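Local coordinates for protein histidine kinase (Paraburkholderia phymatum, PDB 6NB0) that probably acts as a sensor histidine kinase, using ATP to phosphorylate a protein histidine and so feed a phosphorelay, at residues A51-F56 and H228-F233; R120-A125 and C254-E259; E174-A179 and L278-S283; A236-P241 and S248-L253. One frame throughout, in Å; residues are numbered along the deposited sequence. Where two conformers were deposited one is given.

Contact 1 of 4, residues A51-F56 and H228-F233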
loop_
_atom_site.group_PDB
_atom_site.type_symbol
_atom_site.label_atom_id
_atom_site.label_comp_id
_atom_site.label_asym_id
_atom_site.label_seq_id
_atom_site.Cartn_x
_atom_site.Cartn_y
_atom_site.Cartn_z
ATOM N N ALA A 51 -5.589 -1.568 0.950
ATOM C CA ALA A 51 -4.264 -1.330 0.378
ATOM C C ALA A 51 -3.523 -0.216 1.117
ATOM O O ALA A 51 -2.302 -0.317 1.339
ATOM C CB ALA A 51 -4.390 -1.010 -1.120
ATOM N N GLU A 52 -4.243 0.848 1.506
ATOM C CA GLU A 52 -3.664 1.909 2.338
ATOM C C GLU A 52 -3.134 1.352 3.652
ATOM O O GLU A 52 -2.031 1.701 4.094
ATOM C CB GLU A 52 -4.721 2.979 2.650
ATOM C CG GLU A 52 -5.251 3.756 1.447
ATOM C CD GLU A 52 -6.282 4.817 1.855
ATOM O OE1 GLU A 52 -7.355 4.453 2.377
ATOM O OE2 GLU A 52 -5.997 6.021 1.677
ATOM N N THR A 53 -3.958 0.552 4.333
ATOM C CA THR A 53 -3.543 -0.082 5.578
ATOM C C THR A 53 -2.245 -0.859 5.387
ATOM O O THR A 53 -1.325 -0.764 6.207
ATOM C CB THR A 53 -4.655 -1.014 6.095
ATOM O OG1 THR A 53 -5.789 -0.223 6.447
ATOM C CG2 THR A 53 -4.185 -1.746 7.376
ATOM N N ALA A 54 -2.171 -1.650 4.313
ATOM C CA ALA A 54 -1.009 -2.501 4.084
ATOM C C ALA A 54 0.206 -1.670 3.721
ATOM O O ALA A 54 1.343 -2.005 4.098
ATOM C CB ALA A 54 -1.313 -3.503 2.973
ATOM N N LEU A 55 -0.021 -0.598 2.969
ATOM C CA LEU A 55 1.050 0.338 2.633
ATOM C C LEU A 55 1.708 0.881 3.895
ATOM O O LEU A 55 2.937 0.842 4.037
ATOM C CB LEU A 55 0.475 1.485 1.791
ATOM C CG LEU A 55 1.203 2.824 1.725
ATOM C CD1 LEU A 55 2.569 2.543 1.204
ATOM C CD2 LEU A 55 0.471 3.765 0.772
ATOM N N PHE A 56 0.905 1.428 4.804
ATOM C CA PHE A 56 1.465 2.015 6.009
ATOM C C PHE A 56 2.092 0.952 6.889
ATOM O O PHE A 56 3.079 1.228 7.578
ATOM C CB PHE A 56 0.390 2.786 6.779
ATOM C CG PHE A 56 0.114 4.150 6.207
ATOM C CD1 PHE A 56 -0.639 4.296 5.041
ATOM C CD2 PHE A 56 0.654 5.282 6.797
ATOM C CE1 PHE A 56 -0.863 5.540 4.497
ATOM C CE2 PHE A 56 0.432 6.531 6.257
ATOM C CZ PHE A 56 -0.324 6.663 5.104
ATOM N N HIS A 228 -12.853 -11.878 6.471
ATOM C CA HIS A 228 -11.849 -10.912 6.898
ATOM C C HIS A 228 -11.669 -9.855 5.826
ATOM O O HIS A 228 -11.956 -10.085 4.651
ATOM C CB HIS A 228 -10.502 -11.603 7.160
ATOM C CG HIS A 228 -10.543 -12.572 8.297
ATOM N ND1 HIS A 228 -10.627 -12.169 9.611
ATOM C CD2 HIS A 228 -10.506 -13.923 8.316
ATOM C CE1 HIS A 228 -10.640 -13.238 10.393
ATOM N NE2 HIS A 228 -10.574 -14.312 9.631
ATOM N N VAL A 229 -11.169 -8.692 6.242
ATOM C CA VAL A 229 -10.763 -7.630 5.330
ATOM C C VAL A 229 -9.252 -7.389 5.392
ATOM O O VAL A 229 -8.598 -7.242 4.358
ATOM C CB VAL A 229 -11.543 -6.329 5.645
ATOM C CG1 VAL A 229 -10.958 -5.137 4.924
ATOM C CG2 VAL A 229 -13.022 -6.472 5.275
ATOM N N LEU A 230 -8.687 -7.360 6.598
ATOM C CA LEU A 230 -7.258 -7.073 6.727
ATOM C C LEU A 230 -6.413 -8.267 6.262
ATOM O O LEU A 230 -6.856 -9.417 6.248
ATOM C CB LEU A 230 -6.929 -6.691 8.179
ATOM C CG LEU A 230 -7.712 -5.482 8.726
ATOM C CD1 LEU A 230 -7.359 -5.172 10.200
ATOM C CD2 LEU A 230 -7.500 -4.195 7.850
ATOM N N GLU A 231 -5.164 -7.980 5.903
ATOM C CA GLU A 231 -4.272 -9.017 5.386
ATOM C C GLU A 231 -4.070 -10.136 6.398
ATOM O O GLU A 231 -3.971 -9.896 7.604
ATOM C CB GLU A 231 -2.907 -8.432 5.031
ATOM C CG GLU A 231 -2.844 -7.579 3.789
ATOM C CD GLU A 231 -1.436 -7.028 3.596
ATOM O OE1 GLU A 231 -0.920 -6.382 4.551
ATOM O OE2 GLU A 231 -0.846 -7.254 2.517
ATOM N N ASN A 232 -3.956 -11.364 5.887
ATOM C CA ASN A 232 -3.804 -12.520 6.761
ATOM C C ASN A 232 -2.580 -12.392 7.678
ATOM O O ASN A 232 -2.665 -12.634 8.893
ATOM C CB ASN A 232 -3.720 -13.796 5.928
ATOM C CG ASN A 232 -3.719 -15.046 6.784
ATOM O OD1 ASN A 232 -2.670 -15.494 7.234
ATOM N ND2 ASN A 232 -4.898 -15.615 7.012
ATOM N N PHE A 233 -1.425 -12.044 7.130
ATOM C CA PHE A 233 -0.219 -11.983 7.957
ATOM C C PHE A 233 -0.268 -10.816 8.936
ATOM O O PHE A 233 0.311 -10.898 10.026
ATOM C CB PHE A 233 1.015 -11.877 7.072
ATOM C CG PHE A 233 2.284 -11.595 7.825
ATOM C CD1 PHE A 233 2.998 -12.627 8.411
ATOM C CD2 PHE A 233 2.766 -10.292 7.935
ATOM C CE1 PHE A 233 4.174 -12.376 9.102
ATOM C CE2 PHE A 233 3.942 -10.030 8.628
ATOM C CZ PHE A 233 4.647 -11.075 9.209
#
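T53 and A54, neighbours on one face of helix 44-68, look onto L230 and E231, which lie where an extended loop turns into helix 232-238; the CA atoms of A54 and E231 stand 7.4 Å apart, and those of T53 and L230 8.0 Å. Two separate touches make up the interface. In the first, the methyl CG2 of T53 meets the branch CD2 of L230 at 4.1 Å, the two side chains crossing at about a right angle. With OG1 of T53 close beside its own backbone N (chi1 -66°), CG2 is left to face the loop, while OG1 bonds the carbonyl oxygen of R49 one helical turn earlier. The second touch is the closer one. E231, at the N-cap position of helix 232-238, reaches out with its chain extended beyond CG and lays its carboxylate against the methyl of A54, OE1 of E231 coming within 3.3 Å of CB of A54. Beside this contact, OE2 forms a salt bridge with R58, further along helix 44-68. L230 also packs on V250, and A54 on L55 of the second subunit. No hydrogen bond links the two segments directly: the loop rests on helix 44-68, which also meets the second subunit, through one methyl-methyl touch and a carboxylate laid on a methyl, and its acidic end probably owes its position more to the arginine beyond than to the alanine it covers.

Contact 2 of 4, residues R120-A125 and C254-E259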
loop_
_atom_site.group_PDB
_atom_site.type_symbol
_atom_site.label_atom_id
_atom_site.label_comp_id
_atom_site.label_asym_id
_atom_site.label_seq_id
_atom_site.Cartn_x
_atom_site.Cartn_y
_atom_site.Cartn_z
ATOM N N ARG A 120 10.663 9.369 5.142
ATOM C CA ARG A 120 10.605 10.824 5.195
ATOM C C ARG A 120 9.730 11.390 4.085
ATOM O O ARG A 120 9.092 12.432 4.272
ATOM C CB ARG A 120 12.014 11.416 5.118
ATOM N N ALA A 121 9.679 10.725 2.931
ATOM C CA ALA A 121 8.782 11.174 1.872
ATOM C C ALA A 121 7.329 11.019 2.293
ATOM O O ALA A 121 6.539 11.965 2.195
ATOM C CB ALA A 121 9.060 10.405 0.585
ATOM N N GLU A 122 6.962 9.829 2.773
ATOM C CA GLU A 122 5.621 9.625 3.312
ATOM C C GLU A 122 5.294 10.656 4.386
ATOM O O GLU A 122 4.192 11.218 4.395
ATOM C CB GLU A 122 5.492 8.210 3.869
ATOM C CG GLU A 122 4.053 7.803 4.176
ATOM C CD GLU A 122 3.219 7.613 2.932
ATOM O OE1 GLU A 122 3.647 6.836 2.059
ATOM O OE2 GLU A 122 2.142 8.238 2.827
ATOM N N THR A 123 6.249 10.932 5.284
ATOM C CA THR A 123 6.055 11.968 6.296
ATOM C C THR A 123 5.683 13.307 5.660
ATOM O O THR A 123 4.744 13.975 6.109
ATOM C CB THR A 123 7.320 12.112 7.155
ATOM O OG1 THR A 123 7.578 10.890 7.860
ATOM C CG2 THR A 123 7.166 13.249 8.158
ATOM N N LYS A 124 6.391 13.707 4.596
ATOM C CA LYS A 124 6.083 14.975 3.936
ATOM C C LYS A 124 4.748 14.924 3.195
ATOM O O LYS A 124 4.051 15.942 3.117
ATOM C CB LYS A 124 7.215 15.359 2.980
ATOM N N ALA A 125 4.374 13.757 2.657
ATOM C CA ALA A 125 3.062 13.609 2.024
ATOM C C ALA A 125 1.930 13.868 3.014
ATOM O O ALA A 125 0.925 14.505 2.674
ATOM C CB ALA A 125 2.924 12.207 1.417
ATOM N N CYS A 254 -3.167 4.254 11.597
ATOM C CA CYS A 254 -3.697 5.090 12.686
ATOM C C CYS A 254 -2.605 5.915 13.367
ATOM O O CYS A 254 -2.772 7.116 13.610
ATOM C CB CYS A 254 -4.393 4.212 13.730
ATOM S SG CYS A 254 -5.744 3.228 13.035
ATOM N N LYS A 255 -1.500 5.271 13.724
ATOM C CA LYS A 255 -0.412 5.971 14.405
ATOM C C LYS A 255 0.198 7.050 13.515
ATOM O O LYS A 255 0.430 8.189 13.961
ATOM C CB LYS A 255 0.659 4.965 14.833
ATOM C CG LYS A 255 1.877 5.595 15.536
ATOM C CD LYS A 255 2.862 4.513 15.975
ATOM C CE LYS A 255 4.048 5.112 16.740
ATOM N NZ LYS A 255 5.059 5.660 15.810
ATOM N N ARG A 256 0.483 6.708 12.253
ATOM C CA ARG A 256 1.114 7.672 11.354
ATOM C C ARG A 256 0.223 8.885 11.132
ATOM O O ARG A 256 0.698 10.029 11.134
ATOM C CB ARG A 256 1.440 7.003 10.019
ATOM C CG ARG A 256 2.820 6.370 9.964
ATOM C CD ARG A 256 3.885 7.424 10.077
ATOM N NE ARG A 256 4.789 7.433 8.933
ATOM C CZ ARG A 256 5.350 8.532 8.445
ATOM N NH1 ARG A 256 5.075 9.708 8.995
ATOM N NH2 ARG A 256 6.177 8.456 7.402
ATOM N N VAL A 257 -1.068 8.652 10.920
ATOM C CA VAL A 257 -1.960 9.759 10.604
ATOM C C VAL A 257 -2.186 10.610 11.846
ATOM O O VAL A 257 -2.208 11.840 11.778
ATOM C CB VAL A 257 -3.275 9.214 10.013
ATOM C CG1 VAL A 257 -4.344 10.318 9.924
ATOM C CG2 VAL A 257 -3.025 8.591 8.633
ATOM N N ALA A 258 -2.327 9.965 13.008
ATOM C CA ALA A 258 -2.448 10.718 14.258
ATOM C C ALA A 258 -1.239 11.616 14.476
ATOM O O ALA A 258 -1.376 12.818 14.754
ATOM C CB ALA A 258 -2.627 9.750 15.436
ATOM N N GLU A 259 -0.030 11.054 14.347
ATOM C CA GLU A 259 1.152 11.845 14.634
ATOM C C GLU A 259 1.370 12.918 13.580
ATOM O O GLU A 259 1.890 13.987 13.898
ATOM C CB GLU A 259 2.377 10.943 14.769
ATOM C CG GLU A 259 2.242 10.041 16.003
ATOM C CD GLU A 259 3.392 9.074 16.189
ATOM O OE1 GLU A 259 4.299 9.038 15.324
ATOM O OE2 GLU A 259 3.375 8.352 17.215
#
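R256 carries most of this contact, sending its guanidinium from helix 252-260 to the last turns of helix 109-125, where T123 takes it at OG1. The bonds are those of one of two modelled conformers of R256. The shorter runs from NH2 of R256 to OG1 of T123 over 2.8 Å, with an angle of 134° at the hydrogen; NH1 of R256 adds a weak one to OG1 of T123 at 3.0 Å. OG1 is thus approached by both terminal nitrogens, yet neither bond is straight, and it lies 23° out of the guanidinium plane as seen from NH2. Bends at chi2 and chi3 swing the arginine chain across to the threonine, whose side chain it meets at about a right angle. The hydroxyl also bonds the carbonyl oxygen of T119. The pair probably joins the helical phosphoacceptor region, through helix 109-125, to the ATP-binding alpha/beta domain, through helix 252-260, as in other histidine kinases. E122 contributes its aliphatic root: CB of E122 lies 3.6 Å from NH2 of R256. The chain then bends at chi2 and carries the carboxylate away, to a salt bridge with R58 of the second subunit.

Contact 3 of 4, residues E174-A179 and L278-S283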
loop_
_atom_site.group_PDB
_atom_site.type_symbol
_atom_site.label_atom_id
_atom_site.label_comp_id
_atom_site.label_asym_id
_atom_site.label_seq_id
_atom_site.Cartn_x
_atom_site.Cartn_y
_atom_site.Cartn_z
ATOM N N GLU A 174 -9.119 12.742 3.863
ATOM C CA GLU A 174 -8.973 11.380 3.348
ATOM C C GLU A 174 -8.106 10.527 4.275
ATOM O O GLU A 174 -8.425 9.360 4.520
ATOM C CB GLU A 174 -8.407 11.411 1.930
ATOM C CG GLU A 174 -8.482 10.063 1.186
ATOM C CD GLU A 174 -7.542 8.979 1.740
ATOM O OE1 GLU A 174 -6.347 9.256 1.972
ATOM O OE2 GLU A 174 -8.009 7.843 1.956
ATOM N N ARG A 175 -6.995 11.072 4.786
ATOM C CA ARG A 175 -6.162 10.284 5.708
ATOM C C ARG A 175 -6.874 10.022 7.032
ATOM O O ARG A 175 -6.757 8.932 7.599
ATOM C CB ARG A 175 -4.832 11.001 5.972
ATOM C CG ARG A 175 -3.942 11.140 4.750
ATOM C CD ARG A 175 -3.535 9.817 4.144
ATOM N NE ARG A 175 -2.414 10.013 3.225
ATOM C CZ ARG A 175 -1.967 9.111 2.351
ATOM N NH1 ARG A 175 -0.928 9.414 1.576
ATOM N NH2 ARG A 175 -2.557 7.922 2.230
ATOM N N LEU A 176 -7.576 11.023 7.566
ATOM C CA LEU A 176 -8.365 10.783 8.771
ATOM C C LEU A 176 -9.437 9.747 8.520
ATOM O O LEU A 176 -9.749 8.934 9.407
ATOM C CB LEU A 176 -8.987 12.095 9.258
ATOM C CG LEU A 176 -7.923 13.097 9.728
ATOM C CD1 LEU A 176 -8.471 14.548 9.720
ATOM C CD2 LEU A 176 -7.397 12.721 11.127
ATOM N N ALA A 177 -10.040 9.774 7.328
ATOM C CA ALA A 177 -11.047 8.771 7.008
ATOM C C ALA A 177 -10.433 7.386 7.010
ATOM O O ALA A 177 -11.033 6.449 7.519
ATOM C CB ALA A 177 -11.687 9.043 5.645
ATOM N N ALA A 178 -9.248 7.237 6.418
ATOM C CA ALA A 178 -8.585 5.934 6.439
ATOM C C ALA A 178 -8.277 5.501 7.875
ATOM O O ALA A 178 -8.460 4.330 8.242
ATOM C CB ALA A 178 -7.306 6.018 5.592
ATOM N N ALA A 179 -7.820 6.443 8.704
ATOM C CA ALA A 179 -7.462 6.123 10.084
ATOM C C ALA A 179 -8.669 5.662 10.886
ATOM O O ALA A 179 -8.586 4.676 11.627
ATOM C CB ALA A 179 -6.795 7.336 10.750
ATOM N N LEU A 278 -8.895 1.391 21.493
ATOM C CA LEU A 278 -7.940 2.092 20.641
ATOM C C LEU A 278 -8.262 3.575 20.763
ATOM O O LEU A 278 -9.431 3.965 20.616
ATOM C CB LEU A 278 -8.071 1.660 19.175
ATOM C CG LEU A 278 -7.985 0.156 18.855
ATOM C CD1 LEU A 278 -8.193 -0.108 17.352
ATOM C CD2 LEU A 278 -6.625 -0.431 19.327
ATOM N N LYS A 279 -7.258 4.399 21.047
ATOM C CA LYS A 279 -7.493 5.818 21.286
ATOM C C LYS A 279 -6.712 6.601 20.243
ATOM O O LYS A 279 -5.488 6.451 20.137
ATOM C CB LYS A 279 -7.077 6.240 22.694
ATOM C CG LYS A 279 -7.962 5.632 23.812
ATOM C CD LYS A 279 -7.463 6.068 25.181
ATOM C CE LYS A 279 -8.176 5.310 26.274
ATOM N NZ LYS A 279 -7.845 5.877 27.625
ATOM N N PHE A 280 -7.424 7.446 19.504
ATOM C CA PHE A 280 -6.874 8.283 18.442
ATOM C C PHE A 280 -7.070 9.751 18.827
ATOM O O PHE A 280 -8.156 10.145 19.263
ATOM C CB PHE A 280 -7.576 7.917 17.117
ATOM C CG PHE A 280 -7.142 8.740 15.921
ATOM C CD1 PHE A 280 -7.753 9.954 15.636
ATOM C CD2 PHE A 280 -6.150 8.274 15.065
ATOM C CE1 PHE A 280 -7.362 10.702 14.512
ATOM C CE2 PHE A 280 -5.748 9.028 13.941
ATOM C CZ PHE A 280 -6.355 10.228 13.673
ATOM N N ARG A 281 -6.015 10.563 18.707
ATOM C CA ARG A 281 -6.149 12.001 18.905
ATOM C C ARG A 281 -5.472 12.739 17.761
ATOM O O ARG A 281 -4.407 12.327 17.292
ATOM C CB ARG A 281 -5.479 12.514 20.205
ATOM C CG ARG A 281 -5.889 11.924 21.525
ATOM C CD ARG A 281 -5.176 12.733 22.648
ATOM N NE ARG A 281 -3.710 12.787 22.520
ATOM C CZ ARG A 281 -3.011 13.842 22.085
ATOM N NH1 ARG A 281 -3.628 14.958 21.719
ATOM N NH2 ARG A 281 -1.685 13.787 22.014
ATOM N N ALA A 282 -6.055 13.870 17.368
ATOM C CA ALA A 282 -5.500 14.695 16.300
ATOM C C ALA A 282 -5.760 16.147 16.651
ATOM O O ALA A 282 -6.816 16.465 17.197
ATOM C CB ALA A 282 -6.125 14.338 14.932
ATOM N N SER A 283 -4.795 17.022 16.355
ATOM C CA SER A 283 -4.977 18.436 16.616
ATOM C C SER A 283 -6.010 19.002 15.653
ATOM O O SER A 283 -6.069 18.622 14.485
ATOM C CB SER A 283 -3.646 19.188 16.482
ATOM O OG SER A 283 -3.848 20.572 16.599
#
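The ring of F280 drives its outer end between L176 and A179, and there the packing is closest. CZ of F280 lies 3.7 Å from CD2 of L176, which comes in at the ring edge, near its plane, rather than over a face. A179 closes on the neighbouring corner, with CB of A179 3.8 Å from CE2 of F280. The phenylalanine gets there because its CG stands anti to the backbone N (chi1 178°), which projects the ring from strand 276-283 toward helix 173-189. L176 meets it at about a right angle; it leaves its helix pointing past the strand, and only the branch CD2 makes the approach. Looser is the end of the interface at A282, where only a methyl faces the helix, CB of A282 4.3 Å from CD2 of L176. On the far side of the strand the side chains of K279 and R281 are exposed to solvent and take no part, lying instead against E266 and A264 of the adjoining strand 264-267. Helix and strand segments run nearly antiparallel, at 169°, with their axes 11.3 Å apart. Helix 252-260 packs alongside, its A258 touching F280 and its V257 touching A179. This is the helix-on-sheet core of the alpha/beta sandwich expected of the ATP-binding domain of histidine kinases. Every side chain that touches is hydrocarbon and buried, so between these two segments the hold is apolar packing, with no hydrogen bond across.

Contact 4 of 4, residues A236-P241 and S248-L253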
loop_
_atom_site.group_PDB
_atom_site.type_symbol
_atom_site.label_atom_id
_atom_site.label_comp_id
_atom_site.label_asym_id
_atom_site.label_seq_id
_atom_site.Cartn_x
_atom_site.Cartn_y
_atom_site.Cartn_z
ATOM N N ALA A 236 -2.446 -12.088 11.759
ATOM C CA ALA A 236 -1.625 -12.971 12.581
ATOM C C ALA A 236 -0.656 -12.181 13.459
ATOM O O ALA A 236 -0.544 -12.441 14.667
ATOM C CB ALA A 236 -0.858 -13.958 11.693
ATOM N N GLN A 237 0.070 -11.226 12.862
ATOM C CA GLN A 237 1.035 -10.434 13.622
ATOM C C GLN A 237 0.358 -9.695 14.765
ATOM O O GLN A 237 0.974 -9.507 15.826
ATOM C CB GLN A 237 1.776 -9.439 12.707
ATOM C CG GLN A 237 3.095 -8.916 13.296
ATOM C CD GLN A 237 2.906 -7.779 14.307
ATOM O OE1 GLN A 237 1.928 -7.035 14.240
ATOM N NE2 GLN A 237 3.838 -7.665 15.259
ATOM N N ALA A 238 -0.914 -9.316 14.589
ATOM C CA ALA A 238 -1.597 -8.533 15.617
ATOM C C ALA A 238 -1.885 -9.355 16.870
ATOM O O ALA A 238 -2.087 -8.766 17.936
ATOM C CB ALA A 238 -2.902 -7.949 15.077
ATOM N N THR A 239 -1.941 -10.689 16.763
ATOM C CA THR A 239 -2.121 -11.513 17.958
ATOM C C THR A 239 -0.824 -11.706 18.723
ATOM O O THR A 239 -0.852 -12.281 19.814
ATOM C CB THR A 239 -2.707 -12.890 17.606
ATOM O OG1 THR A 239 -1.747 -13.655 16.872
ATOM C CG2 THR A 239 -4.001 -12.776 16.790
ATOM N N HIS A 240 0.305 -11.259 18.178
ATOM C CA HIS A 240 1.584 -11.503 18.831
ATOM C C HIS A 240 1.746 -10.578 20.032
ATOM O O HIS A 240 1.280 -9.434 20.009
ATOM C CB HIS A 240 2.758 -11.257 17.884
ATOM C CG HIS A 240 2.833 -12.205 16.732
ATOM N ND1 HIS A 240 3.839 -12.141 15.793
ATOM C CD2 HIS A 240 2.030 -13.229 16.358
ATOM C CE1 HIS A 240 3.657 -13.089 14.893
ATOM N NE2 HIS A 240 2.574 -13.769 15.215
ATOM N N PRO A 241 2.437 -11.043 21.075
ATOM C CA PRO A 241 2.749 -10.173 22.212
ATOM C C PRO A 241 3.542 -8.953 21.774
ATOM O O PRO A 241 4.517 -9.050 21.027
ATOM C CB PRO A 241 3.582 -11.080 23.134
ATOM C CG PRO A 241 3.186 -12.457 22.783
ATOM C CD PRO A 241 2.855 -12.439 21.310
ATOM N N SER A 248 0.636 -3.261 17.362
ATOM C CA SER A 248 0.462 -4.235 16.290
ATOM C C SER A 248 0.726 -3.548 14.950
ATOM O O SER A 248 0.236 -2.444 14.713
ATOM C CB SER A 248 -0.959 -4.803 16.335
ATOM O OG SER A 248 -1.223 -5.474 17.574
ATOM N N TRP A 249 1.535 -4.181 14.090
ATOM C CA TRP A 249 1.993 -3.509 12.867
ATOM C C TRP A 249 0.832 -2.989 12.041
ATOM O O TRP A 249 0.918 -1.917 11.422
ATOM C CB TRP A 249 2.809 -4.468 12.013
ATOM C CG TRP A 249 4.065 -4.918 12.622
ATOM C CD1 TRP A 249 4.623 -4.485 13.792
ATOM C CD2 TRP A 249 4.957 -5.890 12.077
ATOM N NE1 TRP A 249 5.823 -5.137 14.007
ATOM C CE2 TRP A 249 6.045 -6.011 12.972
ATOM C CE3 TRP A 249 4.937 -6.688 10.924
ATOM C CZ2 TRP A 249 7.111 -6.889 12.742
ATOM C CZ3 TRP A 249 6.011 -7.559 10.695
ATOM C CH2 TRP A 249 7.070 -7.656 11.606
ATOM N N VAL A 250 -0.273 -3.731 12.030
ATOM C CA VAL A 250 -1.359 -3.381 11.128
ATOM C C VAL A 250 -1.991 -2.040 11.497
ATOM O O VAL A 250 -2.668 -1.444 10.661
ATOM C CB VAL A 250 -2.415 -4.510 11.099
ATOM C CG1 VAL A 250 -3.187 -4.589 12.421
ATOM C CG2 VAL A 250 -3.394 -4.314 9.933
ATOM N N LEU A 251 -1.785 -1.539 12.719
ATOM C CA LEU A 251 -2.375 -0.259 13.117
ATOM C C LEU A 251 -1.491 0.933 12.743
ATOM O O LEU A 251 -1.793 2.067 13.131
ATOM C CB LEU A 251 -2.679 -0.259 14.627
ATOM C CG LEU A 251 -3.883 -1.154 14.980
ATOM C CD1 LEU A 251 -4.008 -1.459 16.479
ATOM C CD2 LEU A 251 -5.195 -0.588 14.435
ATOM N N ALA A 252 -0.406 0.687 12.011
ATOM C CA ALA A 252 0.536 1.736 11.658
ATOM C C ALA A 252 -0.156 2.956 11.047
ATOM O O ALA A 252 0.229 4.099 11.326
ATOM C CB ALA A 252 1.568 1.172 10.689
ATOM N N LEU A 253 -1.166 2.734 10.193
ATOM C CA LEU A 253 -1.846 3.865 9.559
ATOM C C LEU A 253 -2.463 4.803 10.598
ATOM O O LEU A 253 -2.326 6.024 10.491
ATOM C CB LEU A 253 -2.915 3.371 8.577
ATOM C CG LEU A 253 -3.467 4.428 7.605
ATOM C CD1 LEU A 253 -4.010 3.748 6.342
ATOM C CD2 LEU A 253 -4.574 5.236 8.225
HETATM O O HOH W 1 -0.413 -6.424 12.937
HETATM O O HOH W 2 1.244 -7.442 17.808
#
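OE1 of Q237 accepts from two donors at the start of 248-253: the backbone N of W249, at 2.9 Å and 161° at the hydrogen, and a water, at 2.7 Å. The same water takes the N-H of V250, so one amide oxygen answers two successive peptide N-H groups, one directly and one by relay. The peptide donor does not approach flat but sits 35° off the carbonyl plane of the amide. That tilt goes with the second role of Q237, whose amide is stacked on the W249 indole, the planes only 8° apart and CD of Q237 3.5 Å above the ring plane, offset toward the rim. Next to the amide, over the same face, CG of Q237 makes a CH-pi contact with the six-membered ring of W249, 3.9 Å from its centroid. The glutamine chain bends at chi2 to lie over the ring. A second water joins Q237 O, H240 O and S248 OG, while CB of A238 packs against S248 and, at 4.3 Å, against CG1 of V250. W249 continues beyond the contact to meet the ring of H60 on helix 44-68. A side-chain amide thus ties Q237 of helix 232-238 to the short 3-10 turn 249-251 that leads into helix 252-260, bringing together both ends of the loop between them, probably the region that forms the ATP lid, as in related histidine kinases.

How the contacts relate
From the N terminus, helix 44-68 opens contact 1, and helices 109-125 and 173-189 open contacts 2 and 3 before contact 1 closes at residues 228-233, so contacts 1, 2 and 3 all cross one another along the chain. Contact 4 is a short-range closure between 236-241 and 248-253: it follows contact 1 in series and falls within the spans of contacts 2 and 3, which close at 254-259 and at the final strand. Contacts 1 and 2 bring loop 228-233 and helix 252-260 to helices 44-68 and 109-125, beside the second subunit, whereas contact 3 joins helix to sheet. F56 of contact 1 also packs against R256, E122 and R175.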